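Local coordinates for odorant-binding protein (Phormia regina, PDB 5DIC), which binds fatty acids such as palmitate and probably carries them in the oral disk of the blowfly, as a member of the PBP/GOBP odorant-binding family, at residues G78-K81 and V82-L86. Numbering follows the deposited sequence.
Sequences GEEK and VKAAL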
loop_
_atom_site.group_PDB
_atom_site.type_symbol
_atom_site.label_atom_id
_atom_site.label_comp_id
_atom_site.label_asym_id
_atom_site.label_seq_id
_atom_site.Cartn_x
_atom_site.Cartn_y
_atom_site.Cartn_z
ATOM N N GLY A 78 5.576 6.377 -14.990
ATOM C CA GLY A 78 6.585 5.961 -15.958
ATOM C C GLY A 78 7.020 4.536 -15.725
ATOM O O GLY A 78 7.357 4.160 -14.604
ATOM N N GLU A 79 7.065 3.747 -16.786
ATOM C CA GLU A 79 7.367 2.333 -16.666
ATOM C C GLU A 79 8.758 2.087 -16.068
ATOM O O GLU A 79 8.922 1.285 -15.140
ATOM C CB GLU A 79 7.237 1.692 -18.050
ATOM C CG GLU A 79 7.539 0.200 -18.052
ATOM C CD GLU A 79 7.391 -0.434 -19.410
ATOM O OE1 GLU A 79 7.200 0.273 -20.430
ATOM O OE2 GLU A 79 7.478 -1.668 -19.449
ATOM N N GLU A 80 9.780 2.714 -16.644
ATOM C CA GLU A 80 11.113 2.517 -16.136
ATOM C C GLU A 80 11.236 2.967 -14.690
ATOM O O GLU A 80 11.917 2.301 -13.869
ATOM C CB GLU A 80 12.173 3.185 -17.021
ATOM C CG GLU A 80 13.597 2.964 -16.505
ATOM C CD GLU A 80 14.059 3.984 -15.458
ATOM O OE1 GLU A 80 13.705 5.182 -15.562
ATOM O OE2 GLU A 80 14.789 3.576 -14.520
ATOM N N LYS A 81 10.586 4.068 -14.334
ATOM C CA LYS A 81 10.632 4.548 -12.953
ATOM C C LYS A 81 9.979 3.569 -11.965
ATOM O O LYS A 81 10.495 3.323 -10.867
ATOM C CB LYS A 81 10.019 5.946 -12.848
ATOM C CG LYS A 81 10.881 6.975 -13.589
ATOM C CD LYS A 81 10.197 8.282 -13.942
ATOM C CE LYS A 81 11.146 9.209 -14.714
ATOM N NZ LYS A 81 10.477 10.317 -15.454
ATOM N N VAL A 82 8.875 2.968 -12.377
ATOM C CA VAL A 82 8.208 2.002 -11.532
ATOM C C VAL A 82 9.047 0.719 -11.451
ATOM O O VAL A 82 9.199 0.140 -10.373
ATOM C CB VAL A 82 6.780 1.713 -12.012
ATOM C CG1 VAL A 82 6.145 0.623 -11.158
ATOM C CG2 VAL A 82 5.947 2.980 -11.895
ATOM N N LYS A 83 9.659 0.296 -12.567
ATOM C CA LYS A 83 10.551 -0.889 -12.538
ATOM C C LYS A 83 11.734 -0.652 -11.613
ATOM O O LYS A 83 12.148 -1.546 -10.881
ATOM C CB LYS A 83 11.039 -1.226 -13.952
ATOM C CG LYS A 83 9.956 -1.864 -14.800
ATOM C CD LYS A 83 10.414 -2.225 -16.197
ATOM C CE LYS A 83 9.336 -3.004 -16.919
ATOM N NZ LYS A 83 9.701 -3.371 -18.316
ATOM N N ALA A 84 12.251 0.574 -11.601
ATOM C CA ALA A 84 13.365 0.886 -10.737
ATOM C C ALA A 84 12.930 0.834 -9.270
ATOM O O ALA A 84 13.655 0.322 -8.410
ATOM C CB ALA A 84 13.942 2.252 -11.076
ATOM N N ALA A 85 11.738 1.339 -8.963
ATOM C CA ALA A 85 11.219 1.277 -7.587
ATOM C C ALA A 85 10.972 -0.166 -7.157
ATOM O O ALA A 85 11.272 -0.548 -6.020
ATOM C CB ALA A 85 9.927 2.051 -7.493
ATOM N N LEU A 86 10.466 -0.988 -8.070
ATOM C CA LEU A 86 10.331 -2.410 -7.794
ATOM C C LEU A 86 11.669 -3.039 -7.470
ATOM O O LEU A 86 11.785 -3.801 -6.507
ATOM C CB LEU A 86 9.674 -3.142 -8.976
ATOM C CG LEU A 86 8.157 -2.959 -9.067
ATOM C CD1 LEU A 86 7.680 -3.261 -10.464
ATOM C CD2 LEU A 86 7.454 -3.820 -8.062
#
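The carboxylate of Glu-79 is met obliquely by the ammonium group of Lys-83: NZ comes to OE2 from above the carboxylate plane, 39° out of it, and reaches that oxygen at 3.0 Å in a salt bridge. Methylene CE of Lys-83 follows close behind, 3.4 Å from Glu-79 OE2 and 3.8 Å from Glu-79 CG, because the two chains run side by side and point the same way. The carboxylate of Glu-80 is met at one oxygen, where OE2 comes within 3.8 Å of Ala-84 CB; a bend at chi2 (-86°) turns this acid forward along the helix, toward Ala-84, whereas Glu-79 is extended throughout. Both pairs are i to i+4 contacts on the first turns of helix 79-89, and Gly-78 occupies its N-cap position directly after helix 66-77, with the positive phi that ends the earlier helix. Its carbonyl O starts the new ladder, accepting Val-82 N at 2.9 Å; the backbone N atoms of Lys-83, Ala-84 and Ala-85 then bond in turn to the carbonyl O of Glu-79, Glu-80 and Lys-81. Methyl CG2 of Val-82 sits beside its own backbone N, which brings it to 3.3 Å from Gly-78 O, and the buried side chain packs on Val-69, Leu-70 and Leu-73 of helix 66-77. Two acids near the N-terminus of the helix probably interact favourably with its dipole. Ala-85, round on the buried side, packs against Phe-108 and Ala-111 of helix 97-113 and touches bound palmitic acid, which Lys-81 also contacts.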